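PDB 4Q34: uncharacterized protein from Parabacteroides distasonis, which is probably an esterase of the alpha/beta hydrolase family, cleaving ester bonds in a substrate that has not been identified. Local coordinates for residues L49-G54 against V171-S176; G56-T61 against L85-R90; Y156-A161 against L186-N191; A194-E199 against P241-Y246. One frame throughout, in Å; residues are numbered along the deposited sequence.

How the contacts relate
Following the chain from its N terminus, strand 49-52 opens contact 1, which closes only when strand 170-175 arrives beside it, 116 residues later. Contact 2 lies wholly within that span: loop 56-61 meets the end of strand 83-87 after 23 residues. Helix residues 156-161 come next, before contact 1 has closed, and their partner 186-191 follows it, so contacts 1 and 3 cross. Contact 4 stands in series, strand 192-198 meeting strand 242-246 after a 41-residue excursion. Contacts 1, 2 and 4 thus belong to one central sheet, while contact 3 joins a helix packed on that sheet to the loop leading into strand 192-198.

Contact 1. Residues L49-G54 against V171-S176; sequences LVFAHG and VFITHS
V50 and A52 bond the backbone of V171, I173 and, weakly, H175, in parallel register. The chain of bonds runs from V50 N to V171 O, from I173 N to V50 O (2.8 Å) and from A52 N to I173 O; the weak one, H175 N to A52 O, ends it. A chi1 of -154° places the F172 ring opposite its own backbone N, which swings it back toward strand 49-52. Its edge then meets V50 O nearly in the ring plane, CD1 lying 3.4 Å away, while CE1 reaches A52 CB at 3.6 Å. T174 CG2 sits over the centre of one ring face. Alanine suits position 52, its single methyl lying close against this ring. On the other face of the sheet F51 and I173 run side by side, F51 CD1 3.6 Å from I173 CB, and L49 CD2 leans onto V171 CB at 3.7 Å. Beyond the strands, a CB on G54 would come 2.9 Å from H175 O, so glycine fits. One water joins G54 N to H175 ND1, and NE2 of the same ring bonds H298 O. S176 leaves its strand with positive phi (61°), consistent with the nucleophile elbow of alpha/beta hydrolases. The pair lies at the centre of the sheet, strand 83-87 bordering 49-52 and strand 192-198 bordering 170-175, where T174 OG1 bonds S197 OG. Helix 153-167 covers the V50 and F172 face through Y160 and F164.

Contact 2. Residues G56-T61 against L85-R90; sequences GQFSKT and LVDQPR
S59 and D87 make the tight end of this contact, where the backbone N of S59 gives its hydrogen to D87 OD1 at 2.9 Å with an N-H...O angle of 157°. D87 has CG beside its own backbone N (chi1 -59°), which turns the carboxylate to the start of the 3-10 turn 59-61. OD1 also lies near the plane of the F58 ring, at its edge, 3.3 Å from F58 CB. Serine fits here because its small side chain packs near V86 O and L85 while its hydroxyl is taken up by E63 and a water. F58 O, meanwhile, accepts from T61 N at 3.1 Å and from T61 OG1 at 2.8 Å, which pins the turn. The looser side holds that water, 2.7 Å from S59 OG and equally far from D87 OD2; it probably links a hydroxyl and a carboxylate that do not bond each other directly. With an alanine in place of D87, the N-H of S59 would probably lose its acceptor and the water one of its anchors, leaving the turn less firmly tied to the strand. Y35 of the second subunit meets the F58 ring edge-to-face, so the dimer interface runs past this loop. Strand 83-87 itself is flanked by strands 28-41 and 49-52, with V86 packing on Y160 and L163 of helix 153-167 and L85 packed against F51.

Contact 3. Residues Y156-A161 against L186-N191; sequences YSDAYA and LLKTRN
K188 reaches D158 in an unusual way: its NZ meets OD1 from above the carboxylate, 51° out of the plane, in a salt bridge modelled at 2.5 Å, a length so short that its exact value is doubtful. The loop 186-191 is the return limb of a beta-alpha-beta crossover of the alpha/beta hydrolase fold, carrying the chain from helix 178-185 into strand 192-198, and here it leans on helix 153-167. The lysine is extended beyond CG, so that its chain spans the gap and crosses the D158 side chain at about a right angle. The same NZ gives a second hydrogen bond to S157 OG, at 2.9 Å, an oxygen also bonded to F153 O one helical turn back. Lower down, K188 CB rests on A161 CB at 3.6 Å; alanine suits this site because the loop comes so close to the helix. Cut back to an alanine, K188 would probably leave D158 without this positive mate and take one donor from S157 OG, so that the loop is tied less firmly to the helix. Threonine suits position 189 because its hydroxyl serves two ends: it bonds D165 OD1 of the helix, and it closes an ST turn. In that turn T189 OG1 accepts from the backbone N of N191 at 3.1 Å, with an N-H...O angle of 166°.

Contact 4. Residues A194-E199 against P241-Y246; sequences AIASYE and PIVIYY
OE1 of E199, the residue whose backbone N bonds Y245 O at 2.7 Å, is gripped by two groups beyond the strands, R117 NH1 in a salt bridge and H298 ND1 in a hydrogen bond. OE2 is held by G247 N. That short backbone bond is the last of five between two parallel strands, the first being I195 N to P241 O at 3.1 Å. E199 then takes positive phi (44°), which turns the chain away as the strand ends. Its CA sits over a face of the Y246 ring, 4.0 Å from the centroid, a CH-pi contact; tyrosine serves twice here, since its OH also bonds P200 O. On the other side of the sheet, Y198 and Y245 point the same way with ring planes 18° apart. They are slid so far that they barely overlap, their centroids 5.0 Å apart, although Y245 CD2 lies 3.4 Å from Y198 CE1 over the Y198 face. Next along, A196 is small enough for V243 CG1 to come within 3.5 Å of its CB, and helix 306-319 packs against both residues. The chemistry thus joins an apolar sheet core to a carboxylate just past the C-terminal end of the strand, fixed by bonds to both oxygens and directed at H298, which S176 also touches: an arrangement consistent with an acid-histidine-serine triad whose acid would follow strand 192-198.

Contact 1. Residues L49-G54 against V171-S176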
loop_
_atom_site.group_PDB
_atom_site.type_symbol
_atom_site.label_atom_id
_atom_site.label_comp_id
_atom_site.label_asym_id
_atom_site.label_seq_id
_atom_site.Cartn_x
_atom_site.Cartn_y
_atom_site.Cartn_z
ATOM N N LEU A 49 -0.867 -14.728 11.544
ATOM C CA LEU A 49 -0.925 -15.072 10.135
ATOM C C LEU A 49 -0.236 -13.998 9.278
ATOM O O LEU A 49 -0.527 -12.816 9.401
ATOM C CB LEU A 49 -2.368 -15.246 9.706
ATOM C CG LEU A 49 -3.228 -16.161 10.539
ATOM C CD1 LEU A 49 -4.614 -16.210 9.963
ATOM C CD2 LEU A 49 -2.643 -17.564 10.625
ATOM N N VAL A 50 0.687 -14.423 8.405
ATOM C CA VAL A 50 1.400 -13.567 7.484
ATOM C C VAL A 50 0.984 -13.965 6.074
ATOM O O VAL A 50 1.059 -15.136 5.720
ATOM C CB VAL A 50 2.915 -13.717 7.660
ATOM C CG1 VAL A 50 3.639 -12.876 6.624
ATOM C CG2 VAL A 50 3.336 -13.389 9.094
ATOM N N PHE A 51 0.522 -12.976 5.303
ATOM C CA PHE A 51 -0.021 -13.217 3.974
ATOM C C PHE A 51 0.893 -12.715 2.882
ATOM O O PHE A 51 1.293 -11.543 2.906
ATOM C CB PHE A 51 -1.403 -12.552 3.865
ATOM C CG PHE A 51 -2.444 -13.157 4.764
ATOM C CD1 PHE A 51 -3.206 -14.232 4.365
ATOM C CD2 PHE A 51 -2.674 -12.645 6.008
ATOM C CE1 PHE A 51 -4.165 -14.787 5.177
ATOM C CE2 PHE A 51 -3.636 -13.195 6.834
ATOM C CZ PHE A 51 -4.383 -14.269 6.434
ATOM N N ALA A 52 1.189 -13.577 1.914
ATOM C CA ALA A 52 2.064 -13.243 0.778
ATOM C C ALA A 52 1.381 -13.420 -0.589
ATOM O O ALA A 52 0.997 -14.532 -0.982
ATOM C CB ALA A 52 3.298 -14.134 0.794
ATOM N N HIS A 53 1.309 -12.345 -1.329
ATOM C CA HIS A 53 0.713 -12.298 -2.667
ATOM C C HIS A 53 1.641 -12.896 -3.734
ATOM O O HIS A 53 2.824 -13.209 -3.471
ATOM C CB HIS A 53 0.430 -10.835 -2.999
ATOM C CG HIS A 53 1.663 -9.994 -3.032
ATOM N ND1 HIS A 53 2.520 -10.001 -4.104
ATOM C CD2 HIS A 53 2.242 -9.199 -2.099
ATOM C CE1 HIS A 53 3.540 -9.203 -3.858
ATOM N NE2 HIS A 53 3.397 -8.707 -2.648
ATOM N N GLY A 54 1.124 -13.001 -4.951
ATOM C CA GLY A 54 1.868 -13.464 -6.095
ATOM C C GLY A 54 2.213 -12.366 -7.090
ATOM O O GLY A 54 2.256 -11.176 -6.752
ATOM N N VAL A 171 2.339 -18.366 11.059
ATOM C CA VAL A 171 1.896 -19.185 9.957
ATOM C C VAL A 171 1.971 -18.345 8.692
ATOM O O VAL A 171 1.540 -17.180 8.681
ATOM C CB VAL A 171 0.427 -19.641 10.172
ATOM C CG1 VAL A 171 -0.079 -20.425 8.980
ATOM C CG2 VAL A 171 0.293 -20.427 11.456
ATOM N N PHE A 172 2.485 -18.954 7.611
ATOM C CA PHE A 172 2.703 -18.269 6.339
ATOM C C PHE A 172 1.623 -18.735 5.377
ATOM O O PHE A 172 1.487 -19.948 5.135
ATOM C CB PHE A 172 4.099 -18.569 5.780
ATOM C CG PHE A 172 4.687 -17.520 4.853
ATOM C CD1 PHE A 172 4.130 -16.268 4.668
ATOM C CD2 PHE A 172 5.881 -17.797 4.194
ATOM C CE1 PHE A 172 4.727 -15.320 3.855
ATOM C CE2 PHE A 172 6.489 -16.847 3.373
ATOM C CZ PHE A 172 5.901 -15.620 3.180
ATOM N N ILE A 173 0.835 -17.778 4.902
ATOM C CA ILE A 173 -0.259 -18.045 3.956
ATOM C C ILE A 173 0.140 -17.384 2.643
ATOM O O ILE A 173 0.265 -16.166 2.602
ATOM C CB ILE A 173 -1.610 -17.448 4.400
ATOM C CG1 ILE A 173 -1.845 -17.677 5.906
ATOM C CG2 ILE A 173 -2.752 -18.017 3.548
ATOM C CD1 ILE A 173 -1.958 -19.129 6.275
ATOM N N THR A 174 0.302 -18.179 1.582
ATOM C CA THR A 174 0.853 -17.708 0.324
ATOM C C THR A 174 -0.072 -17.951 -0.845
ATOM O O THR A 174 -1.025 -18.747 -0.772
ATOM C CB THR A 174 2.233 -18.329 0.023
ATOM O OG1 THR A 174 2.113 -19.719 -0.287
ATOM C CG2 THR A 174 3.205 -18.136 1.220
ATOM N N HIS A 175 0.231 -17.246 -1.933
ATOM C CA HIS A 175 -0.521 -17.356 -3.171
ATOM C C HIS A 175 0.371 -17.321 -4.405
ATOM O O HIS A 175 1.150 -16.405 -4.575
ATOM C CB HIS A 175 -1.474 -16.160 -3.266
ATOM C CG HIS A 175 -2.403 -16.228 -4.436
ATOM N ND1 HIS A 175 -2.767 -15.121 -5.162
ATOM C CD2 HIS A 175 -3.080 -17.271 -4.977
ATOM C CE1 HIS A 175 -3.573 -15.480 -6.138
ATOM N NE2 HIS A 175 -3.821 -16.770 -6.015
ATOM N N SER A 176 0.227 -18.330 -5.275
ATOM C CA SER A 176 0.826 -18.347 -6.613
ATOM C C SER A 176 2.367 -18.274 -6.556
ATOM O O SER A 176 2.961 -19.212 -6.054
ATOM C CB SER A 176 0.162 -17.297 -7.494
ATOM O OG SER A 176 0.346 -17.664 -8.842
HETATM O O HOH W 1 -1.647 -12.594 -5.386
#

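Contact 2. Residues G56-T61 against L85-R90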
loop_
_atom_site.group_PDB
_atom_site.type_symbol
_atom_site.label_atom_id
_atom_site.label_comp_id
_atom_site.label_asym_id
_atom_site.label_seq_id
_atom_site.Cartn_x
_atom_site.Cartn_y
_atom_site.Cartn_z
ATOM N N GLY A 56 2.396 -9.592 -9.972
ATOM C CA GLY A 56 1.512 -8.520 -10.452
ATOM C C GLY A 56 0.494 -7.996 -9.445
ATOM O O GLY A 56 -0.298 -7.142 -9.801
ATOM N N GLN A 57 0.517 -8.494 -8.196
ATOM C CA GLN A 57 -0.507 -8.223 -7.191
ATOM C C GLN A 57 0.181 -7.621 -5.971
ATOM O O GLN A 57 1.430 -7.566 -5.895
ATOM C CB GLN A 57 -1.189 -9.525 -6.788
ATOM C CG GLN A 57 -1.944 -10.220 -7.939
ATOM C CD GLN A 57 -3.295 -9.593 -8.261
ATOM O OE1 GLN A 57 -4.071 -9.237 -7.364
ATOM N NE2 GLN A 57 -3.628 -9.551 -9.545
ATOM N N PHE A 58 -0.630 -7.273 -4.992
ATOM C CA PHE A 58 -0.085 -6.765 -3.723
ATOM C C PHE A 58 -0.974 -7.249 -2.593
ATOM O O PHE A 58 -1.685 -8.264 -2.727
ATOM C CB PHE A 58 0.181 -5.234 -3.796
ATOM C CG PHE A 58 -1.043 -4.369 -3.963
ATOM C CD1 PHE A 58 -1.642 -4.174 -5.215
ATOM C CD2 PHE A 58 -1.643 -3.724 -2.850
ATOM C CE1 PHE A 58 -2.753 -3.335 -5.376
ATOM C CE2 PHE A 58 -2.757 -2.908 -3.032
ATOM C CZ PHE A 58 -3.358 -2.760 -4.270
ATOM N N SER A 59 -0.886 -6.583 -1.450
ATOM C CA SER A 59 -1.669 -6.981 -0.297
ATOM C C SER A 59 -3.164 -7.071 -0.584
ATOM O O SER A 59 -3.857 -7.800 0.123
ATOM C CB SER A 59 -1.427 -5.985 0.838
ATOM O OG SER A 59 -1.837 -4.685 0.489
ATOM N N LYS A 60 -3.670 -6.292 -1.551
ATOM C CA LYS A 60 -5.082 -6.307 -1.943
ATOM C C LYS A 60 -5.641 -7.700 -2.269
ATOM O O LYS A 60 -6.836 -7.939 -2.079
ATOM C CB LYS A 60 -5.262 -5.328 -3.115
ATOM C CG LYS A 60 -6.641 -5.081 -3.671
ATOM C CD LYS A 60 -7.712 -4.829 -2.671
ATOM C CE LYS A 60 -8.758 -3.844 -3.173
ATOM N NZ LYS A 60 -10.102 -4.388 -3.113
ATOM N N THR A 61 -4.761 -8.616 -2.673
ATOM C CA THR A 61 -5.081 -10.035 -2.804
ATOM C C THR A 61 -5.965 -10.528 -1.682
ATOM O O THR A 61 -6.875 -11.270 -1.897
ATOM C CB THR A 61 -3.807 -10.877 -2.806
ATOM O OG1 THR A 61 -2.987 -10.464 -3.911
ATOM C CG2 THR A 61 -4.119 -12.356 -2.910
ATOM N N LEU A 85 -0.395 -8.165 6.641
ATOM C CA LEU A 85 -0.520 -8.094 5.177
ATOM C C LEU A 85 0.760 -7.464 4.629
ATOM O O LEU A 85 1.199 -6.426 5.136
ATOM C CB LEU A 85 -1.734 -7.231 4.768
ATOM C CG LEU A 85 -3.179 -7.787 4.859
ATOM C CD1 LEU A 85 -4.067 -7.187 3.789
ATOM C CD2 LEU A 85 -3.261 -9.306 4.765
ATOM N N VAL A 86 1.316 -8.025 3.548
ATOM C CA VAL A 86 2.621 -7.595 3.093
ATOM C C VAL A 86 2.563 -7.187 1.619
ATOM O O VAL A 86 1.862 -7.843 0.819
ATOM C CB VAL A 86 3.662 -8.745 3.301
ATOM C CG1 VAL A 86 5.048 -8.291 2.854
ATOM C CG2 VAL A 86 3.660 -9.245 4.769
ATOM N N ASP A 87 3.300 -6.120 1.273
ATOM C CA ASP A 87 3.738 -5.848 -0.085
ATOM C C ASP A 87 5.242 -6.191 -0.116
ATOM O O ASP A 87 6.063 -5.603 0.603
ATOM C CB ASP A 87 3.556 -4.416 -0.450
ATOM C CG ASP A 87 2.112 -3.961 -0.345
ATOM O OD1 ASP A 87 1.154 -4.696 -0.675
ATOM O OD2 ASP A 87 1.931 -2.773 0.041
ATOM N N GLN A 88 5.571 -7.210 -0.896
ATOM C CA GLN A 88 6.895 -7.741 -0.952
ATOM C C GLN A 88 7.803 -6.708 -1.588
ATOM O O GLN A 88 7.326 -5.765 -2.199
ATOM C CB GLN A 88 6.917 -9.077 -1.715
ATOM C CG GLN A 88 6.991 -8.921 -3.226
ATOM C CD GLN A 88 6.784 -10.173 -4.037
ATOM O OE1 GLN A 88 6.620 -11.293 -3.522
ATOM N NE2 GLN A 88 6.798 -9.983 -5.371
ATOM N N PRO A 89 9.128 -6.856 -1.393
ATOM C CA PRO A 89 10.123 -5.972 -2.049
ATOM C C PRO A 89 9.776 -5.694 -3.505
ATOM O O PRO A 89 9.413 -6.603 -4.255
ATOM C CB PRO A 89 11.410 -6.778 -1.936
ATOM C CG PRO A 89 11.235 -7.537 -0.675
ATOM C CD PRO A 89 9.800 -8.020 -0.816
ATOM N N ARG A 90 9.940 -4.428 -3.879
ATOM C CA ARG A 90 9.762 -3.927 -5.254
ATOM C C ARG A 90 8.318 -3.893 -5.743
ATOM O O ARG A 90 8.092 -3.769 -6.923
ATOM C CB ARG A 90 10.623 -4.726 -6.238
ATOM C CG ARG A 90 12.065 -4.808 -5.797
ATOM C CD ARG A 90 12.892 -5.792 -6.626
ATOM N NE ARG A 90 14.278 -5.770 -6.163
ATOM C CZ ARG A 90 15.236 -6.620 -6.550
ATOM N NH1 ARG A 90 14.972 -7.592 -7.429
ATOM N NH2 ARG A 90 16.479 -6.474 -6.074
HETATM O O HOH W 2 -0.502 -2.470 1.268
#

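Contact 3. Residues Y156-A161 against L186-N191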
loop_
_atom_site.group_PDB
_atom_site.type_symbol
_atom_site.label_atom_id
_atom_site.label_comp_id
_atom_site.label_asym_id
_atom_site.label_seq_id
_atom_site.Cartn_x
_atom_site.Cartn_y
_atom_site.Cartn_z
ATOM N N TYR A 156 12.947 -11.470 -2.209
ATOM C CA TYR A 156 11.594 -11.536 -1.664
ATOM C C TYR A 156 11.577 -12.323 -0.382
ATOM O O TYR A 156 11.026 -11.885 0.653
ATOM C CB TYR A 156 10.632 -12.168 -2.687
ATOM C CG TYR A 156 10.418 -11.473 -4.023
ATOM C CD1 TYR A 156 10.788 -10.123 -4.258
ATOM C CD2 TYR A 156 9.759 -12.138 -5.043
ATOM C CE1 TYR A 156 10.551 -9.512 -5.464
ATOM C CE2 TYR A 156 9.549 -11.539 -6.271
ATOM C CZ TYR A 156 9.919 -10.232 -6.480
ATOM O OH TYR A 156 9.646 -9.599 -7.663
ATOM N N SER A 157 12.182 -13.491 -0.415
ATOM C CA SER A 157 12.142 -14.369 0.752
ATOM C C SER A 157 13.030 -13.804 1.884
ATOM O O SER A 157 12.761 -13.999 3.062
ATOM C CB SER A 157 12.525 -15.796 0.376
ATOM O OG SER A 157 13.845 -15.889 -0.122
ATOM N N ASP A 158 14.099 -13.090 1.549
ATOM C CA ASP A 158 14.838 -12.452 2.622
ATOM C C ASP A 158 13.978 -11.500 3.467
ATOM O O ASP A 158 14.152 -11.402 4.670
ATOM C CB ASP A 158 16.051 -11.654 2.098
ATOM C CG ASP A 158 17.267 -12.524 1.775
ATOM O OD1 ASP A 158 17.333 -13.701 2.116
ATOM O OD2 ASP A 158 18.187 -11.968 1.141
ATOM N N ALA A 159 13.118 -10.745 2.829
ATOM C CA ALA A 159 12.311 -9.779 3.563
ATOM C C ALA A 159 11.270 -10.518 4.395
ATOM O O ALA A 159 11.010 -10.161 5.532
ATOM C CB ALA A 159 11.693 -8.785 2.641
ATOM N N TYR A 160 10.678 -11.580 3.860
ATOM C CA TYR A 160 9.718 -12.325 4.669
ATOM C C TYR A 160 10.399 -13.046 5.846
ATOM O O TYR A 160 9.816 -13.098 6.936
ATOM C CB TYR A 160 8.911 -13.310 3.851
ATOM C CG TYR A 160 7.815 -12.691 3.050
ATOM C CD1 TYR A 160 6.567 -12.411 3.636
ATOM C CD2 TYR A 160 7.954 -12.454 1.657
ATOM C CE1 TYR A 160 5.522 -11.870 2.911
ATOM C CE2 TYR A 160 6.897 -11.910 0.912
ATOM C CZ TYR A 160 5.669 -11.646 1.543
ATOM O OH TYR A 160 4.608 -11.101 0.829
ATOM N N ALA A 161 11.635 -13.522 5.659
ATOM C CA ALA A 161 12.382 -14.092 6.786
ATOM C C ALA A 161 12.627 -13.050 7.882
ATOM O O ALA A 161 12.496 -13.371 9.079
ATOM C CB ALA A 161 13.676 -14.688 6.332
ATOM N N LEU A 186 11.170 -20.605 4.190
ATOM C CA LEU A 186 11.275 -21.667 5.166
ATOM C C LEU A 186 12.741 -22.011 5.523
ATOM O O LEU A 186 13.056 -22.379 6.661
ATOM C CB LEU A 186 10.501 -22.917 4.682
ATOM C CG LEU A 186 10.383 -24.072 5.689
ATOM C CD1 LEU A 186 9.469 -23.683 6.844
ATOM C CD2 LEU A 186 9.835 -25.341 5.039
ATOM N N LEU A 187 13.644 -21.854 4.555
ATOM C CA LEU A 187 15.032 -22.206 4.688
ATOM C C LEU A 187 15.825 -21.110 5.368
ATOM O O LEU A 187 17.036 -21.254 5.562
ATOM C CB LEU A 187 15.627 -22.419 3.292
ATOM C CG LEU A 187 14.877 -23.451 2.426
ATOM C CD1 LEU A 187 15.638 -23.567 1.118
ATOM C CD2 LEU A 187 14.812 -24.796 3.122
ATOM N N LYS A 188 15.151 -20.014 5.740
ATOM C CA LYS A 188 15.797 -18.789 6.226
ATOM C C LYS A 188 15.356 -18.299 7.580
ATOM O O LYS A 188 15.858 -17.282 8.043
ATOM C CB LYS A 188 15.476 -17.625 5.272
ATOM C CG LYS A 188 16.031 -17.831 3.920
ATOM C CD LYS A 188 15.751 -16.628 3.048
ATOM C CE LYS A 188 16.512 -16.889 1.796
ATOM N NZ LYS A 188 16.526 -15.767 0.864
ATOM N N THR A 189 14.407 -18.986 8.191
ATOM C CA THR A 189 13.896 -18.588 9.487
ATOM C C THR A 189 13.450 -19.832 10.226
ATOM O O THR A 189 13.054 -20.812 9.598
ATOM C CB THR A 189 12.749 -17.576 9.347
ATOM O OG1 THR A 189 12.283 -17.212 10.655
ATOM C CG2 THR A 189 11.549 -18.162 8.619
ATOM N N ARG A 190 13.552 -19.781 11.559
ATOM C CA ARG A 190 13.004 -20.783 12.464
ATOM C C ARG A 190 11.532 -20.560 12.774
ATOM O O ARG A 190 10.857 -21.459 13.272
ATOM C CB ARG A 190 13.789 -20.768 13.789
ATOM C CG ARG A 190 15.165 -21.404 13.718
ATOM C CD ARG A 190 15.124 -22.928 13.843
ATOM N NE ARG A 190 14.910 -23.373 15.218
ATOM C CZ ARG A 190 14.758 -24.647 15.563
ATOM N NH1 ARG A 190 14.801 -25.594 14.637
ATOM N NH2 ARG A 190 14.570 -24.969 16.829
ATOM N N ASN A 191 11.023 -19.379 12.435
ATOM C CA ASN A 191 9.747 -18.904 12.932
ATOM C C ASN A 191 8.520 -19.157 12.025
ATOM O O ASN A 191 7.456 -18.578 12.248
ATOM C CB ASN A 191 9.859 -17.445 13.254
ATOM C CG ASN A 191 10.517 -17.215 14.603
ATOM O OD1 ASN A 191 10.711 -18.170 15.378
ATOM N ND2 ASN A 191 10.785 -15.963 14.936
#

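Contact 4. Residues A194-E199 against P241-Y246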
loop_
_atom_site.group_PDB
_atom_site.type_symbol
_atom_site.label_atom_id
_atom_site.label_comp_id
_atom_site.label_asym_id
_atom_site.label_seq_id
_atom_site.Cartn_x
_atom_site.Cartn_y
_atom_site.Cartn_z
ATOM N N ALA A 194 4.086 -23.299 9.939
ATOM C CA ALA A 194 3.207 -23.973 8.973
ATOM C C ALA A 194 3.054 -23.071 7.788
ATOM O O ALA A 194 3.229 -21.845 7.876
ATOM C CB ALA A 194 1.834 -24.318 9.560
ATOM N N ILE A 195 2.705 -23.685 6.673
ATOM C CA ILE A 195 2.487 -22.939 5.433
ATOM C C ILE A 195 1.206 -23.452 4.790
ATOM O O ILE A 195 1.086 -24.666 4.612
ATOM C CB ILE A 195 3.620 -23.128 4.415
ATOM C CG1 ILE A 195 4.959 -22.660 4.961
ATOM C CG2 ILE A 195 3.294 -22.390 3.123
ATOM C CD1 ILE A 195 6.155 -23.061 4.121
ATOM N N ALA A 196 0.304 -22.522 4.469
ATOM C CA ALA A 196 -0.853 -22.790 3.619
ATOM C C ALA A 196 -0.665 -22.007 2.335
ATOM O O ALA A 196 -0.475 -20.780 2.378
ATOM C CB ALA A 196 -2.152 -22.357 4.288
ATOM N N SER A 197 -0.798 -22.677 1.204
ATOM C CA SER A 197 -0.598 -22.029 -0.077
ATOM C C SER A 197 -1.772 -22.225 -1.015
ATOM O O SER A 197 -2.211 -23.382 -1.250
ATOM C CB SER A 197 0.704 -22.516 -0.734
ATOM O OG SER A 197 1.030 -21.726 -1.866
ATOM N N TYR A 198 -2.254 -21.108 -1.569
ATOM C CA TYR A 198 -3.310 -21.128 -2.562
ATOM C C TYR A 198 -2.696 -21.125 -3.965
ATOM O O TYR A 198 -1.933 -20.198 -4.312
ATOM C CB TYR A 198 -4.282 -19.937 -2.416
ATOM C CG TYR A 198 -5.093 -20.072 -1.164
ATOM C CD1 TYR A 198 -6.273 -20.805 -1.146
ATOM C CD2 TYR A 198 -4.609 -19.582 0.007
ATOM C CE1 TYR A 198 -6.965 -21.016 0.027
ATOM C CE2 TYR A 198 -5.272 -19.760 1.196
ATOM C CZ TYR A 198 -6.475 -20.480 1.206
ATOM O OH TYR A 198 -7.159 -20.702 2.383
ATOM N N GLU A 199 -2.968 -22.178 -4.726
ATOM C CA GLU A 199 -2.507 -22.283 -6.113
ATOM C C GLU A 199 -1.051 -21.849 -6.316
ATOM O O GLU A 199 -0.769 -20.976 -7.130
ATOM C CB GLU A 199 -3.413 -21.501 -7.069
ATOM C CG GLU A 199 -4.853 -22.000 -6.998
ATOM C CD GLU A 199 -5.537 -22.181 -8.333
ATOM O OE1 GLU A 199 -5.065 -21.615 -9.346
ATOM O OE2 GLU A 199 -6.595 -22.882 -8.377
ATOM N N PRO A 241 3.841 -28.548 9.084
ATOM C CA PRO A 241 2.676 -28.876 8.268
ATOM C C PRO A 241 2.461 -27.925 7.107
ATOM O O PRO A 241 2.620 -26.704 7.238
ATOM C CB PRO A 241 1.477 -28.759 9.235
ATOM C CG PRO A 241 2.013 -28.297 10.509
ATOM C CD PRO A 241 3.503 -28.094 10.446
ATOM N N ILE A 242 2.123 -28.495 5.943
ATOM C CA ILE A 242 1.857 -27.720 4.758
ATOM C C ILE A 242 0.527 -28.159 4.144
ATOM O O ILE A 242 0.251 -29.354 4.085
ATOM C CB ILE A 242 2.982 -27.916 3.728
ATOM C CG1 ILE A 242 4.312 -27.417 4.296
ATOM C CG2 ILE A 242 2.666 -27.217 2.421
ATOM C CD1 ILE A 242 5.535 -27.728 3.457
ATOM N N VAL A 243 -0.288 -27.173 3.769
ATOM C CA VAL A 243 -1.520 -27.434 2.997
ATOM C C VAL A 243 -1.477 -26.593 1.710
ATOM O O VAL A 243 -1.035 -25.472 1.703
ATOM C CB VAL A 243 -2.824 -27.238 3.844
ATOM C CG1 VAL A 243 -3.018 -25.770 4.239
ATOM C CG2 VAL A 243 -4.059 -27.697 3.073
ATOM N N ILE A 244 -1.974 -27.176 0.627
ATOM C CA ILE A 244 -1.998 -26.559 -0.687
ATOM C C ILE A 244 -3.417 -26.689 -1.228
ATOM O O ILE A 244 -3.965 -27.789 -1.180
ATOM C CB ILE A 244 -0.998 -27.263 -1.602
ATOM C CG1 ILE A 244 0.437 -26.955 -1.131
ATOM C CG2 ILE A 244 -1.144 -26.795 -3.043
ATOM C CD1 ILE A 244 1.441 -27.966 -1.623
ATOM N N TYR A 245 -3.996 -25.571 -1.708
ATOM C CA TYR A 245 -5.356 -25.552 -2.270
ATOM C C TYR A 245 -5.348 -25.181 -3.748
ATOM O O TYR A 245 -4.654 -24.249 -4.157
ATOM C CB TYR A 245 -6.273 -24.563 -1.528
ATOM C CG TYR A 245 -6.416 -24.801 -0.057
ATOM C CD1 TYR A 245 -7.318 -25.722 0.438
ATOM C CD2 TYR A 245 -5.647 -24.084 0.854
ATOM C CE1 TYR A 245 -7.450 -25.960 1.807
ATOM C CE2 TYR A 245 -5.796 -24.282 2.219
ATOM C CZ TYR A 245 -6.684 -25.236 2.689
ATOM O OH TYR A 245 -6.813 -25.412 4.055
ATOM N N TYR A 246 -6.106 -25.921 -4.561
ATOM C CA TYR A 246 -6.373 -25.562 -5.941
ATOM C C TYR A 246 -7.867 -25.491 -6.177
ATOM O O TYR A 246 -8.640 -26.330 -5.689
ATOM C CB TYR A 246 -5.726 -26.549 -6.970
ATOM C CG TYR A 246 -4.240 -26.350 -7.112
ATOM C CD1 TYR A 246 -3.725 -25.444 -8.018
ATOM C CD2 TYR A 246 -3.353 -27.045 -6.311
ATOM C CE1 TYR A 246 -2.349 -25.221 -8.105
ATOM C CE2 TYR A 246 -1.973 -26.820 -6.391
ATOM C CZ TYR A 246 -1.490 -25.920 -7.270
ATOM O OH TYR A 246 -0.126 -25.703 -7.340
#